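Local coordinates for protein serine racemase (Enterococcus faecalis, PDB 4ECL) that belongs to the alanine racemase family and combines a TIM-barrel domain with a second, C-terminal domain in an assembly of two chains, at residues K140-L144 with V185-L189; F182-L186 with K198-Q202; M46-T50 with R71-Y75; S59-T65 with S79-G85. All blocks are in the same frame, centred on the assembly; numbering follows the deposited sequence.

In the fold
All four interactions lie in the TIM-barrel domain, where a parallel sheet is wrapped by helices. Along the chain, interactions 3 and 4 come first and interleave: helix 46-55, strand 60-63, helix 66-74 and strand 80-83 follow in order, and the two contacts touch, their centres about 11 Å apart. Interactions 1 and 2 come later, also with centres about 11 Å apart, and share Val185 and Leu186 on helix 169-191. The two groups meet inside the barrel, where His200 of interaction 2 packs on Leu82 of interaction 4; these centres lie about 18 Å apart. Together they sample the helix-helix, helix-strand and strand-strand packing that builds the barrel.

Interaction 1 (K140-L144 with V185-L189)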
loop_
_atom_site.group_PDB
_atom_site.type_symbol
_atom_site.label_atom_id
_atom_site.label_comp_id
_atom_site.label_asym_id
_atom_site.label_seq_id
_atom_site.Cartn_x
_atom_site.Cartn_y
_atom_site.Cartn_z
ATOM N N LYS A 140 -15.364 29.619 -21.720
ATOM C CA LYS A 140 -16.305 30.295 -20.830
ATOM C C LYS A 140 -17.735 29.847 -21.077
ATOM O O LYS A 140 -18.536 29.734 -20.146
ATOM C CB LYS A 140 -16.229 31.812 -21.030
ATOM C CG LYS A 140 -14.859 32.407 -20.803
ATOM C CD LYS A 140 -14.776 33.134 -19.479
ATOM C CE LYS A 140 -13.331 33.458 -19.141
ATOM N NZ LYS A 140 -12.544 33.732 -20.381
ATOM N N ASP A 141 -18.063 29.597 -22.337
ATOM C CA ASP A 141 -19.445 29.296 -22.667
ATOM C C ASP A 141 -19.840 27.898 -22.189
ATOM O O ASP A 141 -20.959 27.687 -21.711
ATOM C CB ASP A 141 -19.714 29.509 -24.158
ATOM C CG ASP A 141 -19.851 30.999 -24.517
ATOM O OD1 ASP A 141 -20.838 31.639 -24.079
ATOM O OD2 ASP A 141 -18.968 31.530 -25.229
ATOM N N LYS A 142 -18.918 26.948 -22.298
ATOM C CA LYS A 142 -19.186 25.601 -21.807
ATOM C C LYS A 142 -19.455 25.602 -20.296
ATOM O O LYS A 142 -20.341 24.897 -19.812
ATOM C CB LYS A 142 -18.042 24.659 -22.176
ATOM C CG LYS A 142 -17.794 24.595 -23.685
ATOM C CD LYS A 142 -16.645 23.657 -24.030
ATOM C CE LYS A 142 -16.343 23.652 -25.532
ATOM N NZ LYS A 142 -15.142 22.816 -25.830
ATOM N N ILE A 143 -18.711 26.422 -19.563
ATOM C CA ILE A 143 -18.910 26.552 -18.120
ATOM C C ILE A 143 -20.314 27.069 -17.801
ATOM O O ILE A 143 -21.032 26.500 -16.969
ATOM C CB ILE A 143 -17.853 27.485 -17.491
ATOM C CG1 ILE A 143 -16.459 26.860 -17.621
ATOM C CG2 ILE A 143 -18.175 27.752 -16.007
ATOM C CD1 ILE A 143 -15.316 27.844 -17.418
ATOM N N LEU A 144 -20.707 28.144 -18.478
ATOM C CA LEU A 144 -22.014 28.738 -18.255
ATOM C C LEU A 144 -23.120 27.754 -18.648
ATOM O O LEU A 144 -24.150 27.658 -17.980
ATOM C CB LEU A 144 -22.134 30.057 -19.030
ATOM C CG LEU A 144 -23.487 30.759 -18.947
ATOM C CD1 LEU A 144 -23.849 31.063 -17.502
ATOM C CD2 LEU A 144 -23.477 32.025 -19.791
ATOM N N VAL A 185 -12.942 34.111 -14.456
ATOM C CA VAL A 185 -14.073 33.250 -14.803
ATOM C C VAL A 185 -15.330 33.654 -14.040
ATOM O O VAL A 185 -16.405 33.805 -14.629
ATOM C CB VAL A 185 -13.813 31.776 -14.489
ATOM C CG1 VAL A 185 -15.114 30.980 -14.619
ATOM C CG2 VAL A 185 -12.725 31.198 -15.400
ATOM N N LEU A 186 -15.189 33.819 -12.728
ATOM C CA LEU A 186 -16.307 34.223 -11.879
ATOM C C LEU A 186 -16.922 35.564 -12.317
ATOM O O LEU A 186 -18.147 35.704 -12.372
ATOM C CB LEU A 186 -15.876 34.305 -10.416
ATOM C CG LEU A 186 -15.356 33.023 -9.767
ATOM C CD1 LEU A 186 -15.466 33.128 -8.253
ATOM C CD2 LEU A 186 -16.112 31.816 -10.269
ATOM N N ASP A 187 -16.070 36.542 -12.617
ATOM C CA ASP A 187 -16.543 37.850 -13.053
ATOM C C ASP A 187 -17.326 37.692 -14.347
ATOM O O ASP A 187 -18.419 38.238 -14.500
ATOM C CB ASP A 187 -15.371 38.796 -13.296
ATOM C CG ASP A 187 -14.657 39.183 -12.027
ATOM O OD1 ASP A 187 -15.274 39.095 -10.941
ATOM O OD2 ASP A 187 -13.476 39.581 -12.115
ATOM N N TRP A 188 -16.751 36.937 -15.275
ATOM C CA TRP A 188 -17.388 36.695 -16.560
ATOM C C TRP A 188 -18.739 36.006 -16.368
ATOM O O TRP A 188 -19.724 36.393 -16.979
ATOM C CB TRP A 188 -16.479 35.858 -17.460
ATOM C CG TRP A 188 -16.999 35.714 -18.871
ATOM C CD1 TRP A 188 -16.678 36.489 -19.943
ATOM C CD2 TRP A 188 -17.931 34.739 -19.346
ATOM N NE1 TRP A 188 -17.357 36.063 -21.056
ATOM C CE2 TRP A 188 -18.131 34.982 -20.714
ATOM C CE3 TRP A 188 -18.614 33.676 -18.742
ATOM C CZ2 TRP A 188 -18.985 34.207 -21.495
ATOM C CZ3 TRP A 188 -19.460 32.909 -19.510
ATOM C CH2 TRP A 188 -19.640 33.177 -20.876
ATOM N N LEU A 189 -18.786 34.984 -15.519
ATOM C CA LEU A 189 -20.056 34.331 -15.198
ATOM C C LEU A 189 -21.080 35.321 -14.637
ATOM O O LEU A 189 -22.242 35.332 -15.056
ATOM C CB LEU A 189 -19.847 33.172 -14.212
ATOM C CG LEU A 189 -19.127 31.942 -14.750
ATOM C CD1 LEU A 189 -18.838 30.908 -13.640
ATOM C CD2 LEU A 189 -19.948 31.328 -15.885
#
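Lys140 lies over one face of the Trp188 indole and covers it along most of its aliphatic length. Its CB sits 3.5 Å from the centroid of the six-membered ring of Trp188, only 3° off the normal. CG rises slightly, 4.1 Å from Trp188 CD2, and a bend at chi2 (-104°) carries the chain along the ring system toward the pyrrole part, bringing CD to 3.5 Å from Trp188 CG. Lys140 CE lifts away from the ring plane while still above the five-membered ring, and comes within 4.4 Å of Val185 CA. The ammonium group stands higher still over that ring of Trp188, NZ 5.2 Å from its centroid, at most a weak cation-pi attraction; it also makes a weak hydrogen bond to Thr137 O. The rim of the indole is occupied as well. Asp141 OD1 stands 3.7 Å from Trp188 CH2, its carboxylate almost perpendicular to the ring, while Leu144 CB lies in the ring plane, 3.9 Å from Trp188 CZ3. Deeper in, Ile143 CG2 meets Leu189 CD2 at 4.0 Å, and these two residues continue inward onto Ile124 and Ile126 of strand 120-127 and Ile157 of strand 152-158. Two successive helices, crossing at -65° through these segments, thus pack side by side over neighbouring parallel strands, as in the outer helical layer of a TIM barrel.

Interaction 2 (F182-L186 with K198-Q202)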
loop_
_atom_site.group_PDB
_atom_site.type_symbol
_atom_site.label_atom_id
_atom_site.label_comp_id
_atom_site.label_asym_id
_atom_site.label_seq_id
_atom_site.Cartn_x
_atom_site.Cartn_y
_atom_site.Cartn_z
ATOM N N PHE A 182 -9.010 32.349 -12.048
ATOM C CA PHE A 182 -10.220 31.792 -11.471
ATOM C C PHE A 182 -11.307 32.856 -11.293
ATOM O O PHE A 182 -12.474 32.631 -11.614
ATOM C CB PHE A 182 -9.913 31.117 -10.129
ATOM C CG PHE A 182 -11.087 30.414 -9.534
ATOM C CD1 PHE A 182 -11.487 29.177 -10.017
ATOM C CD2 PHE A 182 -11.793 30.983 -8.493
ATOM C CE1 PHE A 182 -12.574 28.522 -9.469
ATOM C CE2 PHE A 182 -12.881 30.338 -7.947
ATOM C CZ PHE A 182 -13.276 29.109 -8.435
ATOM N N TYR A 183 -10.927 34.011 -10.758
ATOM C CA TYR A 183 -11.907 35.064 -10.510
ATOM C C TYR A 183 -12.315 35.775 -11.795
ATOM O O TYR A 183 -13.422 36.315 -11.893
ATOM C CB TYR A 183 -11.407 36.041 -9.444
ATOM C CG TYR A 183 -11.454 35.430 -8.058
ATOM C CD1 TYR A 183 -12.670 35.200 -7.424
ATOM C CD2 TYR A 183 -10.292 35.058 -7.395
ATOM C CE1 TYR A 183 -12.727 34.630 -6.169
ATOM C CE2 TYR A 183 -10.340 34.487 -6.132
ATOM C CZ TYR A 183 -11.562 34.278 -5.523
ATOM O OH TYR A 183 -11.632 33.714 -4.262
ATOM N N LYS A 184 -11.429 35.759 -12.784
ATOM C CA LYS A 184 -11.803 36.236 -14.112
ATOM C C LYS A 184 -13.003 35.434 -14.614
ATOM O O LYS A 184 -13.976 36.013 -15.113
ATOM C CB LYS A 184 -10.630 36.150 -15.084
ATOM C CG LYS A 184 -9.612 37.265 -14.924
ATOM C CD LYS A 184 -8.513 37.181 -15.983
ATOM C CE LYS A 184 -7.624 38.428 -15.985
ATOM N NZ LYS A 184 -7.044 38.735 -14.639
ATOM N N VAL A 185 -12.942 34.111 -14.456
ATOM C CA VAL A 185 -14.073 33.250 -14.803
ATOM C C VAL A 185 -15.330 33.654 -14.040
ATOM O O VAL A 185 -16.405 33.805 -14.629
ATOM C CB VAL A 185 -13.813 31.776 -14.489
ATOM C CG1 VAL A 185 -15.114 30.980 -14.619
ATOM C CG2 VAL A 185 -12.725 31.198 -15.400
ATOM N N LEU A 186 -15.189 33.819 -12.728
ATOM C CA LEU A 186 -16.307 34.223 -11.879
ATOM C C LEU A 186 -16.922 35.564 -12.317
ATOM O O LEU A 186 -18.147 35.704 -12.372
ATOM C CB LEU A 186 -15.876 34.305 -10.416
ATOM C CG LEU A 186 -15.356 33.023 -9.767
ATOM C CD1 LEU A 186 -15.466 33.128 -8.253
ATOM C CD2 LEU A 186 -16.112 31.816 -10.269
ATOM N N LYS A 198 -21.153 28.336 -4.077
ATOM C CA LYS A 198 -20.040 28.260 -3.137
ATOM C C LYS A 198 -18.702 28.095 -3.851
ATOM O O LYS A 198 -18.593 27.384 -4.854
ATOM C CB LYS A 198 -20.255 27.127 -2.129
ATOM C CG LYS A 198 -21.560 27.261 -1.356
ATOM C CD LYS A 198 -21.635 26.273 -0.200
ATOM C CE LYS A 198 -22.805 26.598 0.716
ATOM N NZ LYS A 198 -22.680 25.867 2.012
ATOM N N VAL A 199 -17.683 28.766 -3.330
ATOM C CA VAL A 199 -16.362 28.760 -3.946
ATOM C C VAL A 199 -15.323 28.082 -3.054
ATOM O O VAL A 199 -15.306 28.294 -1.836
ATOM C CB VAL A 199 -15.899 30.202 -4.226
ATOM C CG1 VAL A 199 -14.451 30.234 -4.676
ATOM C CG2 VAL A 199 -16.812 30.871 -5.273
ATOM N N HIS A 200 -14.449 27.276 -3.655
ATOM C CA HIS A 200 -13.261 26.832 -2.939
ATOM C C HIS A 200 -12.041 26.692 -3.845
ATOM O O HIS A 200 -12.142 26.249 -4.973
ATOM C CB HIS A 200 -13.526 25.582 -2.080
ATOM C CG HIS A 200 -14.228 24.462 -2.795
ATOM N ND1 HIS A 200 -13.594 23.290 -3.149
ATOM C CD2 HIS A 200 -15.522 24.315 -3.170
ATOM C CE1 HIS A 200 -14.460 22.478 -3.732
ATOM N NE2 HIS A 200 -15.636 23.080 -3.765
ATOM N N ILE A 201 -10.892 27.096 -3.327
ATOM C CA ILE A 201 -9.663 27.224 -4.098
ATOM C C ILE A 201 -8.530 26.571 -3.308
ATOM O O ILE A 201 -7.573 26.042 -3.878
ATOM C CB ILE A 201 -9.342 28.737 -4.292
ATOM C CG1 ILE A 201 -10.366 29.380 -5.223
ATOM C CG2 ILE A 201 -7.942 28.978 -4.849
ATOM C CD1 ILE A 201 -10.424 30.898 -5.065
ATOM N N GLN A 202 -8.652 26.603 -1.982
ATOM C CA GLN A 202 -7.543 26.214 -1.107
ATOM C C GLN A 202 -7.564 24.779 -0.599
ATOM O O GLN A 202 -8.599 24.242 -0.175
ATOM C CB GLN A 202 -7.465 27.142 0.111
ATOM C CG GLN A 202 -7.301 28.608 -0.222
ATOM C CD GLN A 202 -8.009 29.474 0.773
ATOM O OE1 GLN A 202 -9.243 29.510 0.804
ATOM N NE2 GLN A 202 -7.241 30.146 1.630
#
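Phe182 and Ile201 pack together on the outer side of the TIM-barrel sheet, within the beta-alpha-beta unit formed by strand 152-158, helix 169-191 and strand 198-200. The helical segment runs nearly antiparallel to the strand, at 166°, as expected when a helix returns the chain to the start of the next parallel strand. The dense part of the contact is built round the Phe182 ring. With CG anti to the backbone N (chi1 -175°), this ring is directed at the strand, where Val199 CG1 meets its edge 3.6 Å from Phe182 CE2. Ile201 CG1 lies over a face, 4.2 Å from the ring centroid of Phe182, in a CH-pi contact. Packing is sparser toward Leu186, which reaches Val199 tip to tip through a single pair of methyls, Leu186 CD1 and Val199 CG2, 4.0 Å apart. Both Phe182 and Leu186 also rest on Ile157 of the preceding strand, so this end of the contact is buried too. His200 points to the other side of the sheet, where it hydrogen-bonds to His123 and Arg219. Tyr183, by contrast, is partly exposed and closes the solvent side of the contact. Phe182 CD2 lies over the centre of the Tyr183 ring, and Ile201 CD1 comes in obliquely at the phenol end, 3.6 Å from Tyr183 CZ and a close 3.2 Å from Tyr183 OH.

Interaction 3 (M46-T50 with R71-Y75)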
loop_
_atom_site.group_PDB
_atom_site.type_symbol
_atom_site.label_atom_id
_atom_site.label_comp_id
_atom_site.label_asym_id
_atom_site.label_seq_id
_atom_site.Cartn_x
_atom_site.Cartn_y
_atom_site.Cartn_z
HETATM N N MSE A 46 -10.687 5.564 7.423
HETATM C CA MSE A 46 -11.794 6.422 7.035
HETATM C C MSE A 46 -12.981 6.302 7.981
HETATM O O MSE A 46 -13.636 7.299 8.287
HETATM C CB MSE A 46 -12.233 6.162 5.586
HETATM C CG MSE A 46 -12.893 7.385 4.950
HETATM SE SE MSE A 46 -13.527 7.081 3.146
HETATM C CE MSE A 46 -11.852 6.536 2.315
ATOM N N TYR A 47 -13.250 5.091 8.456
ATOM C CA TYR A 47 -14.375 4.881 9.364
ATOM C C TYR A 47 -14.142 5.614 10.683
ATOM O O TYR A 47 -14.995 6.367 11.160
ATOM C CB TYR A 47 -14.596 3.388 9.621
ATOM C CG TYR A 47 -15.706 3.108 10.614
ATOM C CD1 TYR A 47 -17.025 3.390 10.299
ATOM C CD2 TYR A 47 -15.436 2.562 11.863
ATOM C CE1 TYR A 47 -18.049 3.143 11.191
ATOM C CE2 TYR A 47 -16.459 2.310 12.770
ATOM C CZ TYR A 47 -17.766 2.606 12.426
ATOM O OH TYR A 47 -18.797 2.366 13.309
ATOM N N GLU A 48 -12.964 5.401 11.251
ATOM C CA GLU A 48 -12.628 5.978 12.539
ATOM C C GLU A 48 -12.633 7.493 12.454
ATOM O O GLU A 48 -13.271 8.160 13.260
ATOM C CB GLU A 48 -11.266 5.468 13.023
ATOM C CG GLU A 48 -11.265 3.995 13.454
ATOM C CD GLU A 48 -11.174 3.009 12.281
ATOM O OE1 GLU A 48 -10.893 3.433 11.135
ATOM O OE2 GLU A 48 -11.386 1.800 12.514
ATOM N N VAL A 49 -11.941 8.031 11.460
ATOM C CA VAL A 49 -11.755 9.468 11.379
ATOM C C VAL A 49 -13.039 10.228 11.062
ATOM O O VAL A 49 -13.393 11.184 11.757
ATOM C CB VAL A 49 -10.658 9.827 10.377
ATOM C CG1 VAL A 49 -10.709 11.318 10.029
ATOM C CG2 VAL A 49 -9.315 9.448 10.942
ATOM N N THR A 50 -13.745 9.794 10.026
ATOM C CA THR A 50 -14.910 10.527 9.544
ATOM C C THR A 50 -16.077 10.533 10.533
ATOM O O THR A 50 -16.726 11.567 10.720
ATOM C CB THR A 50 -15.375 10.030 8.152
ATOM O OG1 THR A 50 -14.245 9.905 7.277
ATOM C CG2 THR A 50 -16.341 11.016 7.539
ATOM N N ARG A 71 -19.331 4.329 0.956
ATOM C CA ARG A 71 -18.862 3.787 2.237
ATOM C C ARG A 71 -19.147 4.732 3.402
ATOM O O ARG A 71 -19.592 4.291 4.461
ATOM C CB ARG A 71 -17.375 3.442 2.181
ATOM C CG ARG A 71 -17.107 2.076 1.559
ATOM C CD ARG A 71 -15.639 1.895 1.237
ATOM N NE ARG A 71 -14.819 1.915 2.438
ATOM C CZ ARG A 71 -13.573 2.373 2.480
ATOM N NH1 ARG A 71 -13.004 2.866 1.383
ATOM N NH2 ARG A 71 -12.899 2.350 3.622
ATOM N N LEU A 72 -18.920 6.029 3.195
ATOM C CA LEU A 72 -19.198 7.022 4.231
ATOM C C LEU A 72 -20.655 6.988 4.636
ATOM O O LEU A 72 -20.973 7.001 5.825
ATOM C CB LEU A 72 -18.818 8.423 3.773
ATOM C CG LEU A 72 -17.324 8.627 3.548
ATOM C CD1 LEU A 72 -17.048 10.105 3.361
ATOM C CD2 LEU A 72 -16.586 8.092 4.768
ATOM N N ARG A 73 -21.535 6.930 3.645
ATOM C CA ARG A 73 -22.972 6.841 3.890
ATOM C C ARG A 73 -23.312 5.597 4.706
ATOM O O ARG A 73 -24.184 5.630 5.575
ATOM C CB ARG A 73 -23.750 6.824 2.565
ATOM C CG ARG A 73 -23.757 8.156 1.799
ATOM C CD ARG A 73 -24.318 9.284 2.660
ATOM N NE ARG A 73 -24.496 10.527 1.905
ATOM C CZ ARG A 73 -24.345 11.745 2.414
ATOM N NH1 ARG A 73 -24.002 11.893 3.687
ATOM N NH2 ARG A 73 -24.530 12.818 1.648
ATOM N N LYS A 74 -22.622 4.497 4.415
ATOM C CA LYS A 74 -22.835 3.259 5.152
ATOM C C LYS A 74 -22.280 3.356 6.567
ATOM O O LYS A 74 -22.732 2.644 7.460
ATOM C CB LYS A 74 -22.213 2.069 4.416
ATOM C CG LYS A 74 -22.938 1.690 3.126
ATOM C CD LYS A 74 -22.096 0.764 2.255
ATOM C CE LYS A 74 -22.834 0.390 0.955
ATOM N NZ LYS A 74 -21.989 -0.403 0.003
ATOM N N TYR A 75 -21.297 4.228 6.776
ATOM C CA TYR A 75 -20.762 4.447 8.126
ATOM C C TYR A 75 -21.690 5.333 8.953
ATOM O O TYR A 75 -21.443 5.567 10.128
ATOM C CB TYR A 75 -19.371 5.086 8.075
ATOM C CG TYR A 75 -18.304 4.216 7.452
ATOM C CD1 TYR A 75 -18.453 2.831 7.387
ATOM C CD2 TYR A 75 -17.140 4.778 6.941
ATOM C CE1 TYR A 75 -17.471 2.032 6.823
ATOM C CE2 TYR A 75 -16.156 3.989 6.371
ATOM C CZ TYR A 75 -16.326 2.619 6.317
ATOM O OH TYR A 75 -15.344 1.838 5.751
#
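Tyr47 and Tyr75 bring the two backbones nearest each other, their CA atoms 6.5 Å apart, where the first turn of helix 46-55 passes the C-terminal part of helix 66-74. These are successive helices on the outside of the TIM barrel, with strand 60-63 between them in the chain. The tyrosines form a T-shaped pair: Tyr47 turns its edge to the face of Tyr75, with the planes at 72° and the centroids of the two rings 4.7 Å apart. The fit is tight, Tyr47 CD1 lying 3.2 Å from Tyr75 CG, and Tyr47 CB adds a CH-pi contact over the same ring. Arg71 O lies against the opposite face of Tyr75, toward the rim, so the ring sits between its own helix and Tyr47. Its hydroxyl also accepts a weak hydrogen bond from Arg71 NE; the guanidinium forms a salt bridge with Glu40, though its NH2 is less surely placed. Farther in, Met46, present as selenomethionine, crosses Leu72 at about a right angle, with SE 3.6 Å from Leu72 CD2. The bend at chi3 (-58°) sets its CE 4.0 Å from Arg71 NH1. Thr50 meets the same Leu72 methyl, its OG1 3.9 Å from Leu72 CD2. That hydroxyl is directed back into its own helix: Met46 O accepts Thr50 OG1 at 2.9 Å, tilted 15° from the carbonyl plane, as well as Thr50 N.

Interaction 4 (S59-T65 with S79-G85); sequences SSFAVAT and SEILILG
Glu80 places CG between its backbone N and carbonyl carbon (chi1 63°) and extends from there toward Ser60, whose OG is turned anti to the amide nitrogen (chi1 -166°). Ser60 OG accordingly donates to Glu80 OE2 at 3.1 Å, on the anti side of the carboxylate; the same oxygen also bonds Tyr217 OH. Beside them, water 1 bridges Ser59 O and Glu80 N. The backbones pair in parallel through four hydrogen bonds: Phe61 N to Glu80 O, Leu82 N to Phe61 O, Val63 N to Leu82 O and Leu84 N to Val63 O. The shortest of them, Leu82 N to Phe61 O, is 2.7 Å. These are neighbouring strands of the TIM-barrel sheet, joined by helix 66-74 in a beta-alpha-beta crossover, and their axes diverge by 23°. Val63 and Ile81 share the face under that helix, where both touch Leu72; Val63 CG2 lies 3.7 Å from Ile81 CG2 and also packs on Ile83 CG1. On the other face, that of Ala62 and Leu82, Ala62 CB meets Leu84 CD1 at 4.0 Å as the second strand gives way to loop. Thr65 N-caps helix 66-74, its OG1 bonded to Glu68 N, and packs against Arg6 of the second subunit.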
loop_
_atom_site.group_PDB
_atom_site.type_symbol
_atom_site.label_atom_id
_atom_site.label_comp_id
_atom_site.label_asym_id
_atom_site.label_seq_id
_atom_site.Cartn_x
_atom_site.Cartn_y
_atom_site.Cartn_z
ATOM N N SER A 59 -19.036 19.308 8.974
ATOM C CA SER A 59 -20.249 19.030 8.212
ATOM C C SER A 59 -20.042 19.010 6.692
ATOM O O SER A 59 -20.982 19.226 5.925
ATOM C CB SER A 59 -21.327 20.042 8.587
ATOM O OG SER A 59 -20.747 21.325 8.741
ATOM N N SER A 60 -18.811 18.745 6.271
ATOM C CA SER A 60 -18.463 18.670 4.855
ATOM C C SER A 60 -17.237 17.779 4.621
ATOM O O SER A 60 -16.193 17.965 5.257
ATOM C CB SER A 60 -18.202 20.078 4.317
ATOM O OG SER A 60 -18.166 20.093 2.905
ATOM N N PHE A 61 -17.362 16.820 3.702
ATOM C CA PHE A 61 -16.287 15.858 3.415
ATOM C C PHE A 61 -16.003 15.734 1.912
ATOM O O PHE A 61 -16.909 15.870 1.085
ATOM C CB PHE A 61 -16.621 14.471 4.003
ATOM C CG PHE A 61 -16.826 14.496 5.488
ATOM C CD1 PHE A 61 -15.748 14.397 6.346
ATOM C CD2 PHE A 61 -18.089 14.690 6.021
ATOM C CE1 PHE A 61 -15.930 14.469 7.714
ATOM C CE2 PHE A 61 -18.283 14.764 7.385
ATOM C CZ PHE A 61 -17.202 14.649 8.235
ATOM N N ALA A 62 -14.739 15.481 1.579
ATOM C CA ALA A 62 -14.313 15.227 0.206
ATOM C C ALA A 62 -13.703 13.824 0.111
ATOM O O ALA A 62 -12.907 13.433 0.967
ATOM C CB ALA A 62 -13.292 16.257 -0.214
ATOM N N VAL A 63 -14.073 13.072 -0.925
ATOM C CA VAL A 63 -13.482 11.761 -1.175
ATOM C C VAL A 63 -13.013 11.714 -2.614
ATOM O O VAL A 63 -13.376 12.580 -3.409
ATOM C CB VAL A 63 -14.500 10.638 -0.982
ATOM C CG1 VAL A 63 -14.753 10.405 0.497
ATOM C CG2 VAL A 63 -15.790 10.980 -1.700
ATOM N N ALA A 64 -12.211 10.716 -2.959
ATOM C CA ALA A 64 -11.712 10.622 -4.333
ATOM C C ALA A 64 -12.701 9.957 -5.279
ATOM O O ALA A 64 -12.724 10.258 -6.474
ATOM C CB ALA A 64 -10.376 9.878 -4.376
ATOM N N THR A 65 -13.489 9.019 -4.758
ATOM C CA THR A 65 -14.314 8.175 -5.614
ATOM C C THR A 65 -15.695 7.971 -5.029
ATOM O O THR A 65 -15.888 8.128 -3.831
ATOM C CB THR A 65 -13.695 6.773 -5.798
ATOM O OG1 THR A 65 -13.861 6.022 -4.591
ATOM C CG2 THR A 65 -12.205 6.863 -6.155
ATOM N N SER A 79 -23.538 14.200 6.588
ATOM C CA SER A 79 -23.127 15.481 6.021
ATOM C C SER A 79 -22.895 15.414 4.512
ATOM O O SER A 79 -22.870 14.328 3.913
ATOM C CB SER A 79 -21.865 15.989 6.709
ATOM O OG SER A 79 -22.075 16.103 8.098
ATOM N N GLU A 80 -22.724 16.578 3.894
ATOM C CA GLU A 80 -22.442 16.612 2.465
ATOM C C GLU A 80 -21.087 15.977 2.174
ATOM O O GLU A 80 -20.143 16.069 2.977
ATOM C CB GLU A 80 -22.521 18.039 1.903
ATOM C CG GLU A 80 -21.499 19.017 2.472
ATOM C CD GLU A 80 -21.801 20.467 2.103
ATOM O OE1 GLU A 80 -22.869 20.718 1.506
ATOM O OE2 GLU A 80 -20.975 21.354 2.418
ATOM N N ILE A 81 -21.013 15.305 1.030
ATOM C CA ILE A 81 -19.797 14.647 0.584
ATOM C C ILE A 81 -19.542 15.027 -0.877
ATOM O O ILE A 81 -20.444 14.954 -1.704
ATOM C CB ILE A 81 -19.939 13.110 0.682
ATOM C CG1 ILE A 81 -20.304 12.693 2.106
ATOM C CG2 ILE A 81 -18.663 12.408 0.197
ATOM C CD1 ILE A 81 -20.831 11.272 2.208
ATOM N N LEU A 82 -18.317 15.439 -1.180
ATOM C CA LEU A 82 -17.918 15.777 -2.538
ATOM C C LEU A 82 -16.963 14.720 -3.083
ATOM O O LEU A 82 -15.926 14.448 -2.478
ATOM C CB LEU A 82 -17.210 17.131 -2.552
ATOM C CG LEU A 82 -16.609 17.581 -3.885
ATOM C CD1 LEU A 82 -17.715 17.683 -4.934
ATOM C CD2 LEU A 82 -15.877 18.920 -3.727
ATOM N N ILE A 83 -17.315 14.128 -4.221
ATOM C CA ILE A 83 -16.418 13.235 -4.945
ATOM C C ILE A 83 -15.558 14.067 -5.869
ATOM O O ILE A 83 -16.070 14.673 -6.820
ATOM C CB ILE A 83 -17.207 12.237 -5.777
ATOM C CG1 ILE A 83 -18.156 11.462 -4.870
ATOM C CG2 ILE A 83 -16.261 11.291 -6.536
ATOM C CD1 ILE A 83 -19.295 10.856 -5.604
ATOM N N LEU A 84 -14.259 14.093 -5.591
ATOM C CA LEU A 84 -13.320 14.978 -6.275
ATOM C C LEU A 84 -12.940 14.544 -7.685
ATOM O O LEU A 84 -12.479 15.364 -8.485
ATOM C CB LEU A 84 -12.042 15.102 -5.460
ATOM C CG LEU A 84 -12.196 15.712 -4.083
ATOM C CD1 LEU A 84 -10.907 15.549 -3.296
ATOM C CD2 LEU A 84 -12.558 17.194 -4.265
ATOM N N GLY A 85 -13.104 13.260 -7.979
ATOM C CA GLY A 85 -12.681 12.724 -9.263
ATOM C C GLY A 85 -13.818 12.211 -10.132
ATOM O O GLY A 85 -14.995 12.391 -9.812
HETATM O O HOH W 1 -24.101 18.789 5.779
#